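Local coordinates for protein uricase (Arthrobacter globiformis, PDB 2YZC) that catalyses the oxidation of uric acid by molecular oxygen to 5-hydroxyisourate, a step on the way to allantoin, at residues A[28-33]-A[37-42]; A[88-93]-A[142-147]; A[184-189]-A[208-213]. One frame throughout, in Å; residues are numbered along the deposited sequence.

All three contacts reach the same antiparallel sheet, consistent with the T-fold (tunnelling fold) of the uricase family. Contact 1 is the turn end of the hairpin of strands 13-31 and 38-50; contacts 2 and 3 each lay a helix on the sheet. Contact 1 touches contact 2 through L42 CD1 and F88 CD2, 4.0 Å apart, although the centres of the two contacts are about 22 Å apart. Contacts 2 and 3 sit on neighbouring strands, 143-157 and 182-192, where V147 CG1 packs on R189 CB at 3.8 Å. Contacts 1 and 2 lie away from the substrate site. In contact 3 the V186 side chain is about 14 Å from bound allantoate and about 12 Å from that of N249, a urate-binding residue.

Contact 1 (A[28-33]-A[37-42]); sequences VKVTRN and HEIQDL
K29 and T31 bond to Q40 and E38 through their backbones, zipping the end of a β hairpin. Four bonds alternate along it: K29 N to Q40 O (2.8 Å), Q40 N to K29 O, T31 N to E38 O (2.9 Å) and E38 N to T31 O. V30-I39 lies between these two pairs and V28-D41 just beyond K29-Q40, both non-hydrogen-bonded; V30 CA leans on E38 O in a CA-H...O contact.

The apolar part is on the face carrying V28, V30 and I39. The CG1 of I39 is turned anti to the carbonyl carbon (chi1 -60°), and a second bend at chi2 (-63°) brings I39 CD1 to V30 CG2 at 3.6 Å; V28 CG1 comes within 4.3 Å of I39 CG2. On the other face T31 CB meets E38 CB.

Past the last rung, R32 CB sits over one face of the H37 ring in a CH-pi contact, 3.5 Å from its centroid. The two side chains run side by side, and H37 CE1 lies over one face of the guanidinium, 3.6 Å from R32 NE, the planes 40° apart.

The polar ends find partners outside the hairpin segments: D41 pairs with R26, E38 with R117. H37 ND1 bonds S158, R32 NH2 pairs with D179, and K29 NZ, also bonded to V30 O, with E267, all three of the second subunit, whose strand pairs with V28 and K29 and continues the sheet. The facing backbone groups are thus satisfied within the hairpin, while K29, R32 and H37 turn their polar ends to the second subunit.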
loop_
_atom_site.group_PDB
_atom_site.type_symbol
_atom_site.label_atom_id
_atom_site.label_comp_id
_atom_site.label_asym_id
_atom_site.label_seq_id
_atom_site.Cartn_x
_atom_site.Cartn_y
_atom_site.Cartn_z
ATOM N N VAL A 28 -22.308 -2.294 -0.210
ATOM C CA VAL A 28 -22.541 -3.721 -0.122
ATOM C C VAL A 28 -24.052 -3.867 -0.150
ATOM O O VAL A 28 -24.751 -3.315 0.702
ATOM C CB VAL A 28 -21.963 -4.337 1.169
ATOM C CG1 VAL A 28 -22.485 -5.762 1.346
ATOM C CG2 VAL A 28 -20.447 -4.376 1.083
ATOM N N LYS A 29 -24.552 -4.570 -1.163
ATOM C CA LYS A 29 -25.985 -4.802 -1.304
ATOM C C LYS A 29 -26.280 -6.267 -1.016
ATOM O O LYS A 29 -25.774 -7.163 -1.698
ATOM C CB LYS A 29 -26.454 -4.467 -2.723
ATOM C CG LYS A 29 -27.929 -4.796 -2.988
ATOM C CD LYS A 29 -28.846 -4.004 -2.070
ATOM C CE LYS A 29 -30.320 -4.274 -2.356
ATOM N NZ LYS A 29 -30.731 -5.660 -2.005
ATOM N N VAL A 30 -27.084 -6.509 0.011
ATOM C CA VAL A 30 -27.444 -7.871 0.361
ATOM C C VAL A 30 -28.839 -8.168 -0.169
ATOM O O VAL A 30 -29.765 -7.380 0.024
ATOM C CB VAL A 30 -27.459 -8.091 1.896
ATOM C CG1 VAL A 30 -27.874 -9.525 2.204
ATOM C CG2 VAL A 30 -26.086 -7.801 2.484
ATOM N N THR A 31 -28.979 -9.290 -0.864
ATOM C CA THR A 31 -30.278 -9.700 -1.374
ATOM C C THR A 31 -30.736 -10.774 -0.400
ATOM O O THR A 31 -30.091 -11.813 -0.276
ATOM C CB THR A 31 -30.178 -10.313 -2.787
ATOM O OG1 THR A 31 -29.683 -9.329 -3.702
ATOM C CG2 THR A 31 -31.548 -10.784 -3.266
ATOM N N ARG A 32 -31.823 -10.520 0.317
ATOM C CA ARG A 32 -32.311 -11.502 1.273
ATOM C C ARG A 32 -33.820 -11.722 1.219
ATOM O O ARG A 32 -34.503 -11.674 2.242
ATOM C CB ARG A 32 -31.883 -11.117 2.698
ATOM C CG ARG A 32 -32.255 -9.701 3.115
ATOM C CD ARG A 32 -32.501 -9.622 4.619
ATOM N NE ARG A 32 -31.285 -9.775 5.411
ATOM C CZ ARG A 32 -31.272 -9.998 6.723
ATOM N NH1 ARG A 32 -30.122 -10.116 7.367
ATOM N NH2 ARG A 32 -32.409 -10.120 7.392
ATOM N N ASN A 33 -34.335 -11.969 0.019
ATOM C CA ASN A 33 -35.761 -12.223 -0.159
ATOM C C ASN A 33 -36.042 -13.589 0.455
ATOM O O ASN A 33 -37.064 -13.795 1.109
ATOM C CB ASN A 33 -36.117 -12.242 -1.647
ATOM C CG ASN A 33 -35.673 -10.985 -2.364
ATOM O OD1 ASN A 33 -34.482 -10.678 -2.421
ATOM N ND2 ASN A 33 -36.630 -10.248 -2.917
ATOM N N HIS A 37 -29.134 -15.866 0.951
ATOM C CA HIS A 37 -28.645 -14.512 0.695
ATOM C C HIS A 37 -27.625 -14.405 -0.437
ATOM O O HIS A 37 -26.871 -15.338 -0.705
ATOM C CB HIS A 37 -28.020 -13.914 1.966
ATOM C CG HIS A 37 -28.987 -13.705 3.089
ATOM N ND1 HIS A 37 -28.653 -13.020 4.238
ATOM C CD2 HIS A 37 -30.269 -14.114 3.256
ATOM C CE1 HIS A 37 -29.684 -13.014 5.063
ATOM N NE2 HIS A 37 -30.678 -13.671 4.491
ATOM N N GLU A 38 -27.616 -13.249 -1.092
ATOM C CA GLU A 38 -26.678 -12.955 -2.170
ATOM C C GLU A 38 -25.959 -11.666 -1.775
ATOM O O GLU A 38 -26.540 -10.800 -1.108
ATOM C CB GLU A 38 -27.404 -12.735 -3.502
ATOM C CG GLU A 38 -28.216 -13.920 -4.009
ATOM C CD GLU A 38 -27.393 -15.185 -4.160
ATOM O OE1 GLU A 38 -26.243 -15.104 -4.644
ATOM O OE2 GLU A 38 -27.902 -16.271 -3.803
ATOM N N ILE A 39 -24.705 -11.541 -2.196
ATOM C CA ILE A 39 -23.893 -10.369 -1.885
ATOM C C ILE A 39 -23.329 -9.692 -3.131
ATOM O O ILE A 39 -22.771 -10.352 -4.006
ATOM C CB ILE A 39 -22.678 -10.750 -0.990
ATOM C CG1 ILE A 39 -23.159 -11.356 0.330
ATOM C CG2 ILE A 39 -21.807 -9.519 -0.731
ATOM C CD1 ILE A 39 -23.969 -10.409 1.183
ATOM N N GLN A 40 -23.485 -8.374 -3.208
ATOM C CA GLN A 40 -22.920 -7.590 -4.305
ATOM C C GLN A 40 -22.073 -6.542 -3.581
ATOM O O GLN A 40 -22.565 -5.835 -2.704
ATOM C CB GLN A 40 -24.024 -6.957 -5.158
ATOM C CG GLN A 40 -24.717 -7.981 -6.066
ATOM C CD GLN A 40 -25.918 -7.406 -6.789
ATOM O OE1 GLN A 40 -25.905 -7.223 -8.008
ATOM N NE2 GLN A 40 -26.963 -7.110 -6.036
ATOM N N ASP A 41 -20.794 -6.469 -3.935
ATOM C CA ASP A 41 -19.850 -5.575 -3.262
ATOM C C ASP A 41 -19.181 -4.669 -4.296
ATOM O O ASP A 41 -18.447 -5.154 -5.155
ATOM C CB ASP A 41 -18.804 -6.453 -2.550
ATOM C CG ASP A 41 -17.971 -5.695 -1.530
ATOM O OD1 ASP A 41 -18.009 -4.447 -1.513
ATOM O OD2 ASP A 41 -17.260 -6.368 -0.741
ATOM N N LEU A 42 -19.425 -3.361 -4.199
ATOM C CA LEU A 42 -18.874 -2.390 -5.148
ATOM C C LEU A 42 -18.164 -1.176 -4.536
ATOM O O LEU A 42 -18.433 -0.788 -3.399
ATOM C CB LEU A 42 -19.994 -1.839 -6.045
ATOM C CG LEU A 42 -20.863 -2.777 -6.885
ATOM C CD1 LEU A 42 -21.965 -1.964 -7.574
ATOM C CD2 LEU A 42 -20.006 -3.493 -7.910
#

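Contact 2 (A[88-93]-A[142-147]); sequences FLLRLG and SEQAIV
L90, on helix 85-99, meets strand 143-157 with both methyls of its isobutyl group, and two side chains of the strand, I146 and Q144, receive it. The closer-knit part is purely apolar. I146 points toward the helix, its CG1 anti to the carbonyl carbon (chi1 -61°) and the chain extended beyond, which carries CD1 out to the leucine. There I146 CD1 lies 4.0 Å from both L90 CD1 and L90 CD2, with L90 CG hardly farther, at 4.1 Å. A single methyl therefore rests against the whole fork of the leucine, and the two side chains cross at about a right angle. Both residues are buried.

The other side is looser. Q144 is partly exposed, and its one approach to the helix segment is OE1 to L90 CD2 at 3.9 Å, a van der Waals touch of an amide oxygen on a methyl, again with the chains nearly perpendicular. No hydrogen bond links the segments, and the backbones stay well apart, the CA atoms of L90 and Q144 being 8.2 Å from each other. An alanine in place of L90 would remove CG and both methyls and would probably leave a gap against the CD1 of I146, letting that ethyl end turn more easily.

Around this pair, L137 of strand 131-140 touches both L90 and I146, and Y192 of strand 182-192 packs on I146. On another side of the helix, F88 and L92 lie against helix 67-78, so helix 85-99 is held between that helix and the sheet.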
loop_
_atom_site.group_PDB
_atom_site.type_symbol
_atom_site.label_atom_id
_atom_site.label_comp_id
_atom_site.label_asym_id
_atom_site.label_seq_id
_atom_site.Cartn_x
_atom_site.Cartn_y
_atom_site.Cartn_z
ATOM N N PHE A 88 -26.229 -0.934 -13.069
ATOM C CA PHE A 88 -26.356 -0.033 -11.931
ATOM C C PHE A 88 -25.792 1.321 -12.350
ATOM O O PHE A 88 -26.394 2.364 -12.095
ATOM C CB PHE A 88 -25.568 -0.568 -10.731
ATOM C CG PHE A 88 -25.710 0.269 -9.486
ATOM C CD1 PHE A 88 -26.966 0.511 -8.929
ATOM C CD2 PHE A 88 -24.587 0.797 -8.855
ATOM C CE1 PHE A 88 -27.100 1.268 -7.758
ATOM C CE2 PHE A 88 -24.708 1.554 -7.685
ATOM C CZ PHE A 88 -25.971 1.788 -7.135
ATOM N N LEU A 89 -24.634 1.303 -13.006
ATOM C CA LEU A 89 -24.010 2.543 -13.443
ATOM C C LEU A 89 -24.881 3.263 -14.474
ATOM O O LEU A 89 -24.975 4.495 -14.466
ATOM C CB LEU A 89 -22.622 2.265 -14.033
ATOM C CG LEU A 89 -21.564 1.673 -13.092
ATOM C CD1 LEU A 89 -20.272 1.450 -13.866
ATOM C CD2 LEU A 89 -21.324 2.606 -11.912
ATOM N N LEU A 90 -25.513 2.497 -15.358
ATOM C CA LEU A 90 -26.376 3.081 -16.386
ATOM C C LEU A 90 -27.541 3.838 -15.752
ATOM O O LEU A 90 -27.926 4.917 -16.217
ATOM C CB LEU A 90 -26.897 1.985 -17.323
ATOM C CG LEU A 90 -25.886 1.469 -18.359
ATOM C CD1 LEU A 90 -26.373 0.169 -18.986
ATOM C CD2 LEU A 90 -25.688 2.537 -19.430
ATOM N N ARG A 91 -28.096 3.286 -14.682
ATOM C CA ARG A 91 -29.197 3.956 -14.014
ATOM C C ARG A 91 -28.720 5.284 -13.429
ATOM O O ARG A 91 -29.381 6.314 -13.581
ATOM C CB ARG A 91 -29.775 3.079 -12.905
ATOM C CG ARG A 91 -30.997 3.712 -12.262
ATOM C CD ARG A 91 -31.556 2.910 -11.106
ATOM N NE ARG A 91 -32.682 3.628 -10.511
ATOM C CZ ARG A 91 -33.292 3.282 -9.384
ATOM N NH1 ARG A 91 -32.891 2.216 -8.708
ATOM N NH2 ARG A 91 -34.306 4.009 -8.934
ATOM N N LEU A 92 -27.566 5.257 -12.766
ATOM C CA LEU A 92 -27.002 6.463 -12.164
ATOM C C LEU A 92 -26.711 7.529 -13.216
ATOM O O LEU A 92 -27.093 8.689 -13.061
ATOM C CB LEU A 92 -25.707 6.127 -11.411
ATOM C CG LEU A 92 -25.866 5.432 -10.057
ATOM C CD1 LEU A 92 -24.533 4.849 -9.592
ATOM C CD2 LEU A 92 -26.407 6.440 -9.048
ATOM N N GLY A 93 -26.027 7.127 -14.282
ATOM C CA GLY A 93 -25.686 8.059 -15.338
ATOM C C GLY A 93 -26.890 8.735 -15.962
ATOM O O GLY A 93 -26.896 9.952 -16.152
ATOM N N SER A 142 -26.607 11.708 -25.894
ATOM C CA SER A 142 -27.392 10.482 -25.872
ATOM C C SER A 142 -26.500 9.249 -26.003
ATOM O O SER A 142 -26.976 8.117 -25.914
ATOM C CB SER A 142 -28.441 10.499 -26.993
ATOM O OG SER A 142 -27.846 10.685 -28.265
ATOM N N GLU A 143 -25.200 9.466 -26.197
ATOM C CA GLU A 143 -24.276 8.348 -26.341
ATOM C C GLU A 143 -23.871 7.769 -24.992
ATOM O O GLU A 143 -23.474 8.499 -24.082
ATOM C CB GLU A 143 -23.008 8.773 -27.091
ATOM C CG GLU A 143 -22.201 7.585 -27.605
ATOM C CD GLU A 143 -20.778 7.945 -28.017
ATOM O OE1 GLU A 143 -20.578 8.991 -28.674
ATOM O OE2 GLU A 143 -19.858 7.164 -27.691
ATOM N N GLN A 144 -23.978 6.450 -24.878
ATOM C CA GLN A 144 -23.606 5.730 -23.668
ATOM C C GLN A 144 -22.493 4.749 -24.038
ATOM O O GLN A 144 -22.714 3.820 -24.816
ATOM C CB GLN A 144 -24.814 4.974 -23.127
ATOM C CG GLN A 144 -25.893 5.885 -22.571
ATOM C CD GLN A 144 -27.263 5.244 -22.592
ATOM O OE1 GLN A 144 -27.390 4.021 -22.551
ATOM N NE2 GLN A 144 -28.301 6.071 -22.640
ATOM N N ALA A 145 -21.298 4.967 -23.491
ATOM C CA ALA A 145 -20.151 4.105 -23.780
ATOM C C ALA A 145 -19.730 3.367 -22.520
ATOM O O ALA A 145 -19.576 3.982 -21.463
ATOM C CB ALA A 145 -18.994 4.937 -24.299
ATOM N N ILE A 146 -19.539 2.055 -22.646
ATOM C CA ILE A 146 -19.142 1.217 -21.521
ATOM C C ILE A 146 -17.863 0.424 -21.771
ATOM O O ILE A 146 -17.695 -0.210 -22.824
ATOM C CB ILE A 146 -20.250 0.204 -21.167
ATOM C CG1 ILE A 146 -21.524 0.945 -20.765
ATOM C CG2 ILE A 146 -19.783 -0.710 -20.046
ATOM C CD1 ILE A 146 -22.711 0.027 -20.541
ATOM N N VAL A 147 -16.969 0.470 -20.787
ATOM C CA VAL A 147 -15.706 -0.258 -20.825
ATOM C C VAL A 147 -15.660 -1.151 -19.589
ATOM O O VAL A 147 -15.730 -0.656 -18.464
ATOM C CB VAL A 147 -14.487 0.705 -20.787
ATOM C CG1 VAL A 147 -13.196 -0.077 -20.515
ATOM C CG2 VAL A 147 -14.371 1.457 -22.110
#

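Contact 3 (A[184-189]-A[208-213]); sequences TDVSAR and GLLLKA
Helix 199-216 lies against the antiparallel sheet, and this contact is one of its points of attachment, a leucine of the helix set upon strand 182-192. L210 points toward the strand with CG anti to its carbonyl carbon (chi1 -67°), and a single methyl, CD1, does the touching. L210 CD1 meets A188 CB at 4.0 Å and V186 CG1 at 4.3 Å. V186 and A188 are two apart on the strand and so face the helix together, while S187 between them turns away. The CA atoms of V186 and L210 are 8.5 Å apart. All three side chains are buried, and their interaction is entirely van der Waals, with no hydrogen bond between the segments.

The leucine has company on other sides: M229 and V233 of helix 222-236 pack against it, as does I243 of strand 240-254. Beside it on the helix, L211 touches L153 of strand 143-157 and I118 of the second subunit. Strand 182-192 runs between strands 143-157 and 240-254, and V155 and M245 from these two touch V186 and A188 respectively.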
loop_
_atom_site.group_PDB
_atom_site.type_symbol
_atom_site.label_atom_id
_atom_site.label_comp_id
_atom_site.label_asym_id
_atom_site.label_seq_id
_atom_site.Cartn_x
_atom_site.Cartn_y
_atom_site.Cartn_z
ATOM N N THR A 184 2.874 -12.405 -15.209
ATOM C CA THR A 184 2.350 -11.064 -15.395
ATOM C C THR A 184 1.082 -10.860 -14.581
ATOM O O THR A 184 0.555 -11.801 -13.990
ATOM C CB THR A 184 2.046 -10.802 -16.909
ATOM O OG1 THR A 184 1.689 -9.430 -17.105
ATOM C CG2 THR A 184 0.904 -11.673 -17.390
ATOM N N ASP A 185 0.626 -9.614 -14.525
ATOM C CA ASP A 185 -0.615 -9.267 -13.834
ATOM C C ASP A 185 -1.534 -8.875 -14.976
ATOM O O ASP A 185 -1.265 -7.907 -15.688
ATOM C CB ASP A 185 -0.444 -8.054 -12.916
ATOM C CG ASP A 185 0.447 -8.332 -11.734
ATOM O OD1 ASP A 185 0.347 -9.436 -11.159
ATOM O OD2 ASP A 185 1.239 -7.436 -11.366
ATOM N N VAL A 186 -2.600 -9.629 -15.179
ATOM C CA VAL A 186 -3.502 -9.306 -16.265
ATOM C C VAL A 186 -4.372 -8.101 -15.942
ATOM O O VAL A 186 -5.148 -8.116 -14.985
ATOM C CB VAL A 186 -4.420 -10.490 -16.616
ATOM C CG1 VAL A 186 -5.315 -10.115 -17.794
ATOM C CG2 VAL A 186 -3.583 -11.718 -16.954
ATOM N N SER A 187 -4.203 -7.051 -16.738
ATOM C CA SER A 187 -4.982 -5.826 -16.623
ATOM C C SER A 187 -5.507 -5.632 -18.032
ATOM O O SER A 187 -4.733 -5.363 -18.951
ATOM C CB SER A 187 -4.105 -4.626 -16.248
ATOM O OG SER A 187 -3.825 -4.595 -14.861
ATOM N N ALA A 188 -6.808 -5.807 -18.211
ATOM C CA ALA A 188 -7.395 -5.656 -19.534
ATOM C C ALA A 188 -8.688 -4.872 -19.446
ATOM O O ALA A 188 -9.419 -4.971 -18.466
ATOM C CB ALA A 188 -7.660 -7.023 -20.144
ATOM N N ARG A 189 -8.957 -4.084 -20.478
ATOM C CA ARG A 189 -10.175 -3.298 -20.536
ATOM C C ARG A 189 -10.695 -3.344 -21.966
ATOM O O ARG A 189 -9.935 -3.159 -22.921
ATOM C CB ARG A 189 -9.891 -1.866 -20.086
ATOM C CG ARG A 189 -9.840 -1.749 -18.569
ATOM C CD ARG A 189 -9.184 -0.472 -18.101
ATOM N NE ARG A 189 -9.267 -0.328 -16.648
ATOM C CZ ARG A 189 -8.859 -1.239 -15.768
ATOM N NH1 ARG A 189 -8.329 -2.386 -16.178
ATOM N NH2 ARG A 189 -8.975 -1.000 -14.467
ATOM N N GLY A 208 -12.091 -16.064 -19.362
ATOM C CA GLY A 208 -11.660 -17.381 -19.800
ATOM C C GLY A 208 -10.819 -17.359 -21.069
ATOM O O GLY A 208 -9.861 -18.122 -21.198
ATOM N N LEU A 209 -11.174 -16.494 -22.014
ATOM C CA LEU A 209 -10.430 -16.397 -23.271
ATOM C C LEU A 209 -9.022 -15.850 -23.044
ATOM O O LEU A 209 -8.061 -16.288 -23.684
ATOM C CB LEU A 209 -11.180 -15.505 -24.259
ATOM C CG LEU A 209 -12.544 -16.026 -24.715
ATOM C CD1 LEU A 209 -13.281 -14.953 -25.502
ATOM C CD2 LEU A 209 -12.348 -17.281 -25.553
ATOM N N LEU A 210 -8.903 -14.888 -22.136
ATOM C CA LEU A 210 -7.604 -14.295 -21.827
ATOM C C LEU A 210 -6.706 -15.332 -21.159
ATOM O O LEU A 210 -5.540 -15.482 -21.519
ATOM C CB LEU A 210 -7.769 -13.090 -20.898
ATOM C CG LEU A 210 -8.488 -11.861 -21.464
ATOM C CD1 LEU A 210 -8.695 -10.835 -20.363
ATOM C CD2 LEU A 210 -7.663 -11.258 -22.597
ATOM N N LEU A 211 -7.264 -16.043 -20.184
ATOM C CA LEU A 211 -6.514 -17.062 -19.459
ATOM C C LEU A 211 -6.078 -18.175 -20.405
ATOM O O LEU A 211 -4.948 -18.660 -20.330
ATOM C CB LEU A 211 -7.380 -17.637 -18.336
ATOM C CG LEU A 211 -7.062 -17.302 -16.872
ATOM C CD1 LEU A 211 -6.299 -15.997 -16.746
ATOM C CD2 LEU A 211 -8.369 -17.263 -16.088
ATOM N N LYS A 212 -6.983 -18.568 -21.298
ATOM C CA LYS A 212 -6.714 -19.629 -22.262
ATOM C C LYS A 212 -5.599 -19.260 -23.233
ATOM O O LYS A 212 -4.694 -20.059 -23.478
ATOM C CB LYS A 212 -7.984 -19.963 -23.048
ATOM C CG LYS A 212 -7.788 -21.017 -24.136
ATOM C CD LYS A 212 -9.080 -21.248 -24.912
ATOM C CE LYS A 212 -8.882 -22.231 -26.058
ATOM N NZ LYS A 212 -8.457 -23.574 -25.573
ATOM N N ALA A 213 -5.668 -18.056 -23.791
ATOM C CA ALA A 213 -4.652 -17.604 -24.735
ATOM C C ALA A 213 -3.306 -17.460 -24.035
ATOM O O ALA A 213 -2.268 -17.810 -24.594
ATOM C CB ALA A 213 -5.062 -16.274 -25.358
#